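PDB 6SYY: periplasmic cell division protein (SufI) from Aquifex aeolicus, which is a multicopper oxidase that binds four copper ions and probably oxidises its substrates in the manner of the laccases. Local coordinates for residues Asp129-Tyr134 and Glu412-Gly417; Ile150-Thr155 and Arg381-Thr386; Lys208-Asp211 and Gln215-Tyr218; Trp275-Gly278 and Gly282-Asp285; Gly392-Arg397 and Phe431-Gly436. One frame throughout, in Å; residues are numbered along the deposited sequence.

Contact 1 joins a loop that follows strand 117-120 to the loop after strand 407-409, and so closes a long stretch of chain from the first cupredoxin-like region to the last. Contact 2 opens just before strand 154-160 and closes in the loop before strand 394-402; it is nested inside contact 1. Contacts 3 and 4 follow in series within contact 2. Each is a short local closure, at 208-211 with 215-218 and in hairpin 270-279/282-290. Contact 4 touches contact 2 through the 382-383 backbone and side chain. Contact 5 crosses contact 1 along the chain and ties strand 394-402 to strand 432-433.

Contact 1: Asp129-Tyr134 and Glu412-Gly417; sequences DGHPYY and ETWEDG
H131 and Y133 both reach W414, and the three rings form an aromatic cluster. W414 brings the outer end of its indole, CZ2 and CH2, against both. H131 approaches from the opposite direction and puts CE1 at the edge of the indole, near its plane, 3.7 Å from W414 CH2. The planes of the imidazole and the six-membered indole ring are turned by 46°. Y133 slants across the indole. Its CE1 lies 3.5 Å from W414 CZ2, and the planes of the two six-membered rings are 34° apart. The torsions bring the groups together: the W414 ring extends anti to the backbone N (chi1 -170°), toward the 129-134 loop. H131 CE1 also stands over the centre of the Y133 ring, 3.2 Å above its plane. The imidazole is held in turn by its own loop. Y133 N donates to H131 ND1 at 3.0 Å, almost in the ring plane and nearly straight. The other nitrogen, NE2, is bonded to N522. An alanine in place of H131 would probably leave N522 OD1 and Y133 N without this partner and open a gap beside W414. The site lies near the trinuclear copper centre, with the H131 side chain about 8 Å from a bound copper ion at the nearest atoms. Y133 OH bonds to Y418 O and to N522. W414 leans on L506 of strand 503-509 and on M520 and N522 of strand 520-525, while H131 and P132 also rest on L506.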
# COMPACT_ATOMS: atom_id res chain seq x y z
N ASP A 129 -11.74 10.69 -4.16
CA ASP A 129 -10.83 9.85 -3.40
C ASP A 129 -11.24 8.38 -3.39
O ASP A 129 -10.38 7.50 -3.23
CB ASP A 129 -10.74 10.36 -1.95
CG ASP A 129 -9.86 9.50 -1.07
OD1 ASP A 129 -8.68 9.28 -1.42
OD2 ASP A 129 -10.35 9.05 -0.01
N GLY A 130 -12.52 8.09 -3.57
CA GLY A 130 -12.99 6.72 -3.54
C GLY A 130 -13.53 6.32 -2.18
O GLY A 130 -13.14 5.30 -1.61
N HIS A 131 -14.45 7.12 -1.66
CA HIS A 131 -15.09 6.84 -0.39
C HIS A 131 -16.24 5.86 -0.57
O HIS A 131 -16.90 5.86 -1.61
CB HIS A 131 -15.60 8.14 0.23
CG HIS A 131 -16.03 8.02 1.66
ND1 HIS A 131 -17.25 7.48 2.02
CD2 HIS A 131 -15.42 8.37 2.81
CE1 HIS A 131 -17.36 7.49 3.34
NE2 HIS A 131 -16.27 8.03 3.84
N PRO A 132 -16.49 4.99 0.42
CA PRO A 132 -17.56 3.99 0.26
C PRO A 132 -18.94 4.59 -0.01
O PRO A 132 -19.77 3.92 -0.64
CB PRO A 132 -17.54 3.24 1.60
CG PRO A 132 -16.17 3.43 2.11
CD PRO A 132 -15.71 4.78 1.65
N TYR A 133 -19.21 5.82 0.44
CA TYR A 133 -20.50 6.45 0.18
C TYR A 133 -20.78 6.55 -1.32
O TYR A 133 -21.94 6.54 -1.73
CB TYR A 133 -20.57 7.84 0.80
CG TYR A 133 -20.55 7.88 2.31
CD1 TYR A 133 -20.85 6.75 3.06
CD2 TYR A 133 -20.24 9.06 2.98
CE1 TYR A 133 -20.82 6.79 4.44
CE2 TYR A 133 -20.22 9.10 4.36
CZ TYR A 133 -20.51 7.96 5.09
OH TYR A 133 -20.48 8.00 6.47
N TYR A 134 -19.73 6.65 -2.13
CA TYR A 134 -19.85 6.88 -3.57
C TYR A 134 -19.78 5.61 -4.38
O TYR A 134 -19.76 5.68 -5.62
CB TYR A 134 -18.77 7.86 -4.03
CG TYR A 134 -19.02 9.26 -3.55
CD1 TYR A 134 -20.03 10.02 -4.12
CD2 TYR A 134 -18.28 9.81 -2.52
CE1 TYR A 134 -20.29 11.31 -3.69
CE2 TYR A 134 -18.53 11.10 -2.08
CZ TYR A 134 -19.53 11.84 -2.67
OH TYR A 134 -19.80 13.12 -2.24
N GLU A 412 -16.25 2.79 18.81
CA GLU A 412 -17.19 2.84 17.71
C GLU A 412 -16.72 1.97 16.55
O GLU A 412 -15.52 1.76 16.35
CB GLU A 412 -17.40 4.27 17.23
CG GLU A 412 -17.83 5.23 18.32
CD GLU A 412 -18.50 6.47 17.78
OE1 GLU A 412 -17.94 7.09 16.85
OE2 GLU A 412 -19.58 6.83 18.28
N THR A 413 -17.68 1.48 15.78
CA THR A 413 -17.42 0.86 14.49
C THR A 413 -18.14 1.66 13.41
O THR A 413 -18.89 2.60 13.70
CB THR A 413 -17.88 -0.61 14.45
OG1 THR A 413 -19.31 -0.67 14.38
CG2 THR A 413 -17.38 -1.37 15.67
N TRP A 414 -17.90 1.27 12.16
CA TRP A 414 -18.57 1.90 11.04
C TRP A 414 -20.08 1.84 11.21
O TRP A 414 -20.79 2.82 10.93
CB TRP A 414 -18.13 1.23 9.73
CG TRP A 414 -18.56 1.94 8.48
CD1 TRP A 414 -19.48 1.50 7.56
CD2 TRP A 414 -18.09 3.20 7.99
NE1 TRP A 414 -19.60 2.41 6.54
CE2 TRP A 414 -18.76 3.47 6.78
CE3 TRP A 414 -17.16 4.14 8.46
CZ2 TRP A 414 -18.54 4.63 6.04
CZ3 TRP A 414 -16.95 5.30 7.72
CH2 TRP A 414 -17.63 5.53 6.52
N GLU A 415 -20.59 0.71 11.70
CA GLU A 415 -22.03 0.52 11.87
C GLU A 415 -22.61 1.34 13.01
O GLU A 415 -23.81 1.22 13.28
CB GLU A 415 -22.32 -0.97 12.10
CG GLU A 415 -21.27 -1.92 11.53
CD GLU A 415 -21.14 -1.81 10.02
OE1 GLU A 415 -22.13 -1.45 9.35
OE2 GLU A 415 -20.03 -2.09 9.50
N ASP A 416 -21.82 2.17 13.68
CA ASP A 416 -22.28 3.00 14.79
C ASP A 416 -22.58 4.43 14.32
O ASP A 416 -22.09 5.40 14.90
CB ASP A 416 -21.26 3.00 15.91
CG ASP A 416 -21.21 1.67 16.65
OD1 ASP A 416 -22.26 1.22 17.15
OD2 ASP A 416 -20.12 1.07 16.72
N GLY A 417 -23.37 4.57 13.26
CA GLY A 417 -23.81 5.86 12.79
C GLY A 417 -23.12 6.35 11.53
O GLY A 417 -23.59 7.33 10.93

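Contact 2: Ile150-Thr155 and Arg381-Thr386; sequences IDRSGT and RLSEVT
R152 reaches across to S383 with NH2. That nitrogen lies 2.8 Å from S383 OG, and the hydrogen bond is weak because the N-H points well off the oxygen, at 129°. The serine oxygen sits at the edge of the guanidinium, near its plane. The arginine starts with CG anti to its carbonyl carbon, and a bend at chi3 (67°) turns the guanidinium toward the 381-386 loop. S383 sets OG between its own backbone N and carbonyl carbon (chi1 69°), on the side facing the arginine. V385 CG2 is 4.0 Å from R152 NH2 and adds an apolar neighbour. The contact links the start of strand 154-160, in the first multicopper oxidase region, to the loop that leads toward strand 394-402 of the last. Between them lies hairpin 270-279/282-290. R152 NH1 donates to the carbonyls of G281 and L283, and S383 OG bonds to L284 O. A leucine in place of R152 would probably leave the carbonyls of G281 and L283 without this donor and S383 OG without its weak bond. W477 packs against both R152 and V385.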
# COMPACT_ATOMS: atom_id res chain seq x y z
N ILE A 150 -0.91 16.20 -6.46
CA ILE A 150 -0.07 17.08 -5.65
C ILE A 150 0.82 16.29 -4.71
O ILE A 150 1.47 16.88 -3.84
CB ILE A 150 -0.92 18.10 -4.87
CG1 ILE A 150 -1.86 17.38 -3.90
CG2 ILE A 150 -1.71 18.97 -5.83
CD1 ILE A 150 -2.73 18.32 -3.09
N ASP A 151 0.89 14.98 -4.86
CA ASP A 151 1.71 14.14 -4.00
C ASP A 151 3.15 14.05 -4.52
O ASP A 151 3.43 14.28 -5.70
CB ASP A 151 1.10 12.74 -3.90
CG ASP A 151 -0.10 12.71 -2.97
OD1 ASP A 151 0.11 12.80 -1.74
OD2 ASP A 151 -1.24 12.62 -3.48
N ARG A 152 4.06 13.72 -3.61
CA ARG A 152 5.45 13.54 -3.96
C ARG A 152 5.64 12.23 -4.73
O ARG A 152 4.86 11.29 -4.58
CB ARG A 152 6.32 13.52 -2.70
CG ARG A 152 5.98 14.61 -1.72
CD ARG A 152 6.69 14.42 -0.40
NE ARG A 152 8.13 14.59 -0.51
CZ ARG A 152 9.02 13.67 -0.16
NH1 ARG A 152 8.63 12.50 0.32
NH2 ARG A 152 10.31 13.92 -0.28
N SER A 153 6.69 12.20 -5.55
CA SER A 153 6.99 10.99 -6.31
C SER A 153 7.16 9.81 -5.37
O SER A 153 7.66 9.95 -4.25
CB SER A 153 8.26 11.18 -7.13
OG SER A 153 9.39 11.37 -6.29
N GLY A 154 6.72 8.64 -5.82
CA GLY A 154 6.81 7.46 -5.00
C GLY A 154 5.87 6.38 -5.50
O GLY A 154 5.34 6.47 -6.62
N THR A 155 5.66 5.38 -4.65
CA THR A 155 4.86 4.21 -4.99
C THR A 155 3.51 4.31 -4.29
O THR A 155 3.44 4.31 -3.05
CB THR A 155 5.58 2.93 -4.58
OG1 THR A 155 6.85 2.87 -5.23
CG2 THR A 155 4.75 1.72 -4.97
N ARG A 381 21.84 12.27 -0.82
CA ARG A 381 20.54 12.86 -0.53
C ARG A 381 19.52 12.45 -1.58
O ARG A 381 19.85 12.33 -2.76
CB ARG A 381 20.65 14.39 -0.43
CG ARG A 381 20.97 14.89 0.98
CD ARG A 381 21.64 16.25 0.99
NE ARG A 381 22.99 16.19 0.43
CZ ARG A 381 23.85 17.21 0.42
NH1 ARG A 381 23.49 18.38 0.95
NH2 ARG A 381 25.05 17.07 -0.11
N LEU A 382 18.29 12.24 -1.13
CA LEU A 382 17.19 11.80 -1.98
C LEU A 382 16.12 12.86 -2.20
O LEU A 382 15.60 12.99 -3.31
CB LEU A 382 16.52 10.56 -1.39
CG LEU A 382 17.38 9.30 -1.25
CD1 LEU A 382 16.72 8.30 -0.31
CD2 LEU A 382 17.62 8.69 -2.61
N SER A 383 15.78 13.63 -1.16
CA SER A 383 14.70 14.61 -1.23
C SER A 383 14.71 15.41 0.06
O SER A 383 15.52 15.18 0.96
CB SER A 383 13.35 13.93 -1.43
OG SER A 383 12.98 13.22 -0.26
N GLU A 384 13.79 16.36 0.14
CA GLU A 384 13.57 17.14 1.35
C GLU A 384 12.29 16.65 2.01
O GLU A 384 11.22 16.70 1.41
CB GLU A 384 13.47 18.64 1.03
CG GLU A 384 14.75 19.22 0.45
CD GLU A 384 15.93 19.08 1.40
OE1 GLU A 384 15.72 19.16 2.63
OE2 GLU A 384 17.07 18.88 0.91
N VAL A 385 12.42 16.16 3.24
CA VAL A 385 11.29 15.81 4.08
C VAL A 385 11.26 16.85 5.19
O VAL A 385 12.07 16.81 6.12
CB VAL A 385 11.38 14.39 4.63
CG1 VAL A 385 10.14 14.06 5.44
CG2 VAL A 385 11.58 13.40 3.51
N THR A 386 10.34 17.80 5.09
CA THR A 386 10.25 18.86 6.08
C THR A 386 9.56 18.34 7.34
O THR A 386 8.43 17.85 7.25
CB THR A 386 9.48 20.05 5.52
OG1 THR A 386 10.04 20.43 4.26
CG2 THR A 386 9.56 21.23 6.47

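Contact 3: Lys208-Asp211 and Gln215-Tyr218; sequences KTFD and QLVY
D211 and Q215 are joined by two hydrogen bonds. D211 N donates to Q215 O at 2.9 Å. In return, Q215 N donates to D211 OD1 at 2.6 Å, with an N-H...O angle of 134°. The carboxylate reaches Q215 N because D211 CG lies between its backbone N and carbonyl carbon (chi1 66°). D211 OD2 bonds to S213 OG in the intervening turn. Further along, V217 N donates to T209 O at 2.8 Å. These bonds flank F210 and L216, whose backbones form a single beta bridge. The L216 CA and F210 CA groups add C-H...O contacts to T209 O and Q215 O.

Packing lies outside this polar frame. L216 runs beside F210 in the same direction and lays CD2 over one face of its ring, a CH-pi contact with CD2 3.5 Å from F210 CE1. The same methyl meets the extended K208 chain, 3.8 Å from K208 CD. T209 CG2 lies 4.0 Å from V217 CB. V217 CG2 also touches D211 CB. Beyond the segments, L216 packs on Y171 and Y172 of helix 166-172. The short hairpin-like turn is therefore fastened mainly by backbone groups and one aspartate carboxylate, while the leucine methyl joins the ring and the aliphatic part of the lysine chain.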
# COMPACT_ATOMS: atom_id res chain seq x y z
N LYS A 208 -2.11 -15.93 -1.08
CA LYS A 208 -3.39 -16.44 -1.55
C LYS A 208 -3.44 -17.95 -1.36
O LYS A 208 -2.41 -18.61 -1.17
CB LYS A 208 -3.65 -16.06 -3.02
CG LYS A 208 -3.84 -14.57 -3.23
CD LYS A 208 -4.31 -14.18 -4.63
CE LYS A 208 -4.53 -12.67 -4.69
NZ LYS A 208 -4.74 -12.16 -6.07
N THR A 209 -4.65 -18.50 -1.41
CA THR A 209 -4.89 -19.92 -1.23
C THR A 209 -5.67 -20.45 -2.43
O THR A 209 -6.67 -19.85 -2.83
CB THR A 209 -5.66 -20.19 0.06
OG1 THR A 209 -4.90 -19.70 1.18
CG2 THR A 209 -5.92 -21.67 0.23
N PHE A 210 -5.20 -21.57 -2.99
CA PHE A 210 -5.79 -22.18 -4.18
C PHE A 210 -6.31 -23.57 -3.85
O PHE A 210 -5.67 -24.31 -3.09
CB PHE A 210 -4.78 -22.29 -5.32
CG PHE A 210 -4.21 -20.97 -5.75
CD1 PHE A 210 -4.76 -20.30 -6.83
CD2 PHE A 210 -3.13 -20.41 -5.09
CE1 PHE A 210 -4.24 -19.09 -7.25
CE2 PHE A 210 -2.61 -19.20 -5.50
CZ PHE A 210 -3.17 -18.54 -6.58
N ASP A 211 -7.45 -23.93 -4.43
CA ASP A 211 -7.96 -25.29 -4.30
C ASP A 211 -7.30 -26.18 -5.36
O ASP A 211 -6.36 -25.76 -6.05
CB ASP A 211 -9.49 -25.31 -4.40
CG ASP A 211 -10.00 -24.90 -5.77
OD1 ASP A 211 -9.22 -24.35 -6.57
OD2 ASP A 211 -11.19 -25.14 -6.06
N GLN A 215 -8.68 -22.53 -8.37
CA GLN A 215 -9.55 -21.43 -7.99
C GLN A 215 -9.15 -20.90 -6.61
O GLN A 215 -8.63 -21.63 -5.77
CB GLN A 215 -11.02 -21.86 -7.98
CG GLN A 215 -11.53 -22.31 -9.35
CD GLN A 215 -11.33 -21.26 -10.44
OE1 GLN A 215 -11.30 -20.05 -10.16
NE2 GLN A 215 -11.20 -21.71 -11.67
N LEU A 216 -9.40 -19.61 -6.40
CA LEU A 216 -9.03 -18.97 -5.15
C LEU A 216 -9.98 -19.38 -4.04
O LEU A 216 -11.18 -19.58 -4.26
CB LEU A 216 -9.02 -17.46 -5.30
CG LEU A 216 -7.91 -16.91 -6.19
CD1 LEU A 216 -8.16 -15.45 -6.53
CD2 LEU A 216 -6.55 -17.07 -5.52
N VAL A 217 -9.44 -19.51 -2.83
CA VAL A 217 -10.20 -19.83 -1.64
C VAL A 217 -10.12 -18.64 -0.70
O VAL A 217 -9.02 -18.25 -0.28
CB VAL A 217 -9.68 -21.11 -0.96
CG1 VAL A 217 -10.56 -21.49 0.21
CG2 VAL A 217 -9.59 -22.24 -1.98
N TYR A 218 -11.27 -18.06 -0.37
CA TYR A 218 -11.34 -16.90 0.52
C TYR A 218 -12.20 -17.29 1.71
O TYR A 218 -13.43 -17.18 1.66
CB TYR A 218 -11.90 -15.67 -0.20
CG TYR A 218 -11.90 -14.42 0.67
CD1 TYR A 218 -10.71 -13.85 1.10
CD2 TYR A 218 -13.09 -13.82 1.04
CE1 TYR A 218 -10.71 -12.71 1.89
CE2 TYR A 218 -13.10 -12.67 1.83
CZ TYR A 218 -11.90 -12.13 2.25
OH TYR A 218 -11.90 -10.99 3.04

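Contact 4: Trp275-Gly278 and Gly282-Asp285; sequences WVIG and GLLD
Strands 275-278 and 282-284 pair as the two arms of a tight beta hairpin. Their axes come within 4.4 Å, and their N-to-C directions differ by 133°, so the antiparallel pair is strongly twisted. G278 and L283 form a non-hydrogen-bonded pair with CA atoms 4.0 Å apart. Next to it, L284 N donates to I277 O at 2.8 Å. L283 CA adds a C-H...O contact to the same oxygen. I277 and G278 also both face D302, a classic beta bulge against strand 300-306. A side chain on G278 would press on G282 O, so the bare CA lets the arms close up.

L284 carries CG anti to its carbonyl carbon (chi1 -58°) and sends CD1 across to V276. L283 takes a similar first torsion, and its CD2 turns toward I277 O and the I277 side chain; I277 CD1 and L283 CD2 are 4.3 Å apart. I277 continues onto L188 of helix 183-192, and L283 meets D184 of that helix. The closest apolar approach of the pairing is V276 CG1 to L284 CD1, at 3.8 Å.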
# COMPACT_ATOMS: atom_id res chain seq x y z
N TRP A 275 19.07 -0.66 1.18
CA TRP A 275 18.74 0.68 1.65
C TRP A 275 17.26 0.99 1.44
O TRP A 275 16.75 0.84 0.33
CB TRP A 275 19.57 1.73 0.92
CG TRP A 275 21.03 1.63 1.21
CD1 TRP A 275 21.74 2.36 2.11
CD2 TRP A 275 21.96 0.74 0.58
NE1 TRP A 275 23.06 1.98 2.09
CE2 TRP A 275 23.22 0.99 1.15
CE3 TRP A 275 21.85 -0.24 -0.41
CZ2 TRP A 275 24.37 0.30 0.77
CZ3 TRP A 275 22.99 -0.92 -0.79
CH2 TRP A 275 24.23 -0.64 -0.21
N VAL A 276 16.60 1.43 2.50
CA VAL A 276 15.28 2.04 2.36
C VAL A 276 15.48 3.43 1.79
O VAL A 276 16.22 4.25 2.35
CB VAL A 276 14.55 2.09 3.71
CG1 VAL A 276 13.21 2.81 3.56
CG2 VAL A 276 14.36 0.70 4.27
N ILE A 277 14.82 3.71 0.67
CA ILE A 277 14.88 5.05 0.10
C ILE A 277 13.53 5.75 0.07
O ILE A 277 13.50 6.99 -0.05
CB ILE A 277 15.49 5.03 -1.32
CG1 ILE A 277 14.64 4.18 -2.26
CG2 ILE A 277 16.94 4.55 -1.26
CD1 ILE A 277 14.88 4.48 -3.74
N GLY A 278 12.43 5.03 0.22
CA GLY A 278 11.13 5.68 0.16
C GLY A 278 10.08 4.88 0.90
O GLY A 278 10.23 3.67 1.12
N GLY A 282 6.54 8.87 -0.39
CA GLY A 282 7.64 9.26 -1.25
C GLY A 282 9.00 9.02 -0.64
O GLY A 282 9.19 8.22 0.29
N LEU A 283 9.99 9.75 -1.17
CA LEU A 283 11.38 9.50 -0.84
C LEU A 283 11.71 10.00 0.56
O LEU A 283 11.19 11.02 1.01
CB LEU A 283 12.29 10.19 -1.86
CG LEU A 283 12.26 9.67 -3.30
CD1 LEU A 283 12.79 10.71 -4.27
CD2 LEU A 283 13.05 8.37 -3.42
N LEU A 284 12.58 9.26 1.25
CA LEU A 284 13.19 9.77 2.47
C LEU A 284 14.20 10.86 2.13
O LEU A 284 14.49 11.15 0.96
CB LEU A 284 13.88 8.64 3.24
CG LEU A 284 13.00 7.47 3.66
CD1 LEU A 284 13.81 6.45 4.41
CD2 LEU A 284 11.84 7.95 4.50
N ASP A 285 14.76 11.48 3.17
CA ASP A 285 15.76 12.52 2.94
C ASP A 285 17.06 11.92 2.43
O ASP A 285 17.67 12.44 1.48
CB ASP A 285 15.98 13.33 4.22
CG ASP A 285 16.40 12.46 5.40
OD1 ASP A 285 15.92 11.31 5.50
OD2 ASP A 285 17.22 12.92 6.22

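Contact 5: Gly392-Arg397 and Phe431-Gly436; sequences GAQVQR and FEQNNG
Q396 and F431 face each other across backbones that stay apart, with CA atoms 8.1 Å distant, so side chains alone bridge the gap. Q396 lays its CG over one face of the F431 ring as a CH-pi contact. CG is 3.8 Å from the ring centroid and 16° off the ring normal. The glutamine bends at chi2, which carries its amide back along the phenylalanine, so that amide and ring planes differ by only 19°. Q396 CD thus lies 3.8 Å from F431 CB. The ring is set up for this by chi1 of 63°, which puts CG between the backbone N and carbonyl carbon. Q433 closes the edge of the same ring with its CG, in the ring plane. The side chains of Q394 and Q396 each run past that of Q433 in the opposite direction. F431 also meets the ring of Y523. Strand 394-402 and strand 432-433 belong to two different sheets. Side chains meeting between two sheets are typical of the beta sandwich of a cupredoxin domain, here the last one of the multicopper oxidase.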
# COMPACT_ATOMS: atom_id res chain seq x y z
N GLY A 392 2.12 23.38 20.03
CA GLY A 392 0.75 23.85 20.10
C GLY A 392 -0.24 23.08 19.25
O GLY A 392 -1.31 23.60 18.93
N ALA A 393 0.10 21.85 18.86
CA ALA A 393 -0.80 21.04 18.06
C ALA A 393 -1.87 20.39 18.93
O ALA A 393 -1.67 20.12 20.12
CB ALA A 393 -0.02 19.95 17.33
N GLN A 394 -3.03 20.15 18.33
CA GLN A 394 -4.09 19.42 19.02
C GLN A 394 -3.75 17.93 19.03
O GLN A 394 -3.20 17.39 18.07
CB GLN A 394 -5.44 19.64 18.34
CG GLN A 394 -5.90 21.08 18.32
CD GLN A 394 -7.27 21.23 17.70
OE1 GLN A 394 -8.05 20.27 17.65
NE2 GLN A 394 -7.57 22.42 17.21
N VAL A 395 -4.08 17.27 20.13
CA VAL A 395 -3.90 15.83 20.27
C VAL A 395 -5.25 15.15 20.08
O VAL A 395 -6.26 15.59 20.64
CB VAL A 395 -3.29 15.46 21.63
CG1 VAL A 395 -3.11 13.95 21.74
CG2 VAL A 395 -1.96 16.18 21.81
N GLN A 396 -5.26 14.09 19.28
CA GLN A 396 -6.45 13.27 19.07
C GLN A 396 -6.06 11.84 19.42
O GLN A 396 -5.26 11.22 18.71
CB GLN A 396 -6.93 13.38 17.62
CG GLN A 396 -8.42 13.22 17.45
CD GLN A 396 -9.21 14.28 18.18
OE1 GLN A 396 -9.26 15.44 17.76
NE2 GLN A 396 -9.82 13.90 19.29
N ARG A 397 -6.59 11.33 20.53
CA ARG A 397 -6.27 9.98 20.97
C ARG A 397 -7.24 8.99 20.35
O ARG A 397 -8.46 9.09 20.55
CB ARG A 397 -6.29 9.86 22.49
CG ARG A 397 -6.06 8.43 22.96
CD ARG A 397 -5.79 8.38 24.44
NE ARG A 397 -6.86 9.02 25.20
CZ ARG A 397 -6.75 9.38 26.47
NH1 ARG A 397 -5.62 9.16 27.12
NH2 ARG A 397 -7.77 9.96 27.10
N PHE A 431 -13.97 12.94 14.64
CA PHE A 431 -13.47 14.23 15.09
C PHE A 431 -13.41 15.15 13.89
O PHE A 431 -13.44 14.71 12.74
CB PHE A 431 -12.10 14.11 15.77
CG PHE A 431 -11.01 13.62 14.86
CD1 PHE A 431 -10.77 12.27 14.72
CD2 PHE A 431 -10.23 14.51 14.15
CE1 PHE A 431 -9.78 11.81 13.88
CE2 PHE A 431 -9.23 14.06 13.30
CZ PHE A 431 -9.01 12.71 13.17
N GLU A 432 -13.30 16.45 14.17
CA GLU A 432 -13.31 17.48 13.14
C GLU A 432 -12.15 18.43 13.38
O GLU A 432 -11.83 18.75 14.53
CB GLU A 432 -14.64 18.24 13.16
CG GLU A 432 -14.77 19.33 12.12
CD GLU A 432 -16.16 19.95 12.11
OE1 GLU A 432 -17.08 19.33 12.69
OE2 GLU A 432 -16.32 21.04 11.55
N GLN A 433 -11.52 18.87 12.30
CA GLN A 433 -10.41 19.81 12.36
C GLN A 433 -10.64 20.94 11.37
O GLN A 433 -11.39 20.81 10.39
CB GLN A 433 -9.07 19.12 12.07
CG GLN A 433 -8.76 17.93 12.97
CD GLN A 433 -8.54 18.33 14.41
OE1 GLN A 433 -8.31 19.50 14.72
NE2 GLN A 433 -8.62 17.36 15.31
N ASN A 434 -9.99 22.07 11.62
CA ASN A 434 -9.98 23.17 10.68
C ASN A 434 -8.83 22.99 9.69
O ASN A 434 -7.80 22.40 10.02
CB ASN A 434 -9.84 24.51 11.39
CG ASN A 434 -11.11 24.93 12.08
OD1 ASN A 434 -12.20 24.69 11.57
ND2 ASN A 434 -10.97 25.56 13.24
N ASN A 435 -9.03 23.49 8.48
CA ASN A 435 -7.99 23.41 7.45
C ASN A 435 -6.72 24.09 7.94
O ASN A 435 -6.75 25.24 8.41
CB ASN A 435 -8.48 24.05 6.16
CG ASN A 435 -7.56 23.78 4.98
OD1 ASN A 435 -6.59 23.03 5.10
ND2 ASN A 435 -7.87 24.37 3.84
N GLY A 436 -5.60 23.38 7.86
CA GLY A 436 -4.34 23.87 8.35
C GLY A 436 -3.98 23.45 9.76
O GLY A 436 -2.86 23.73 10.21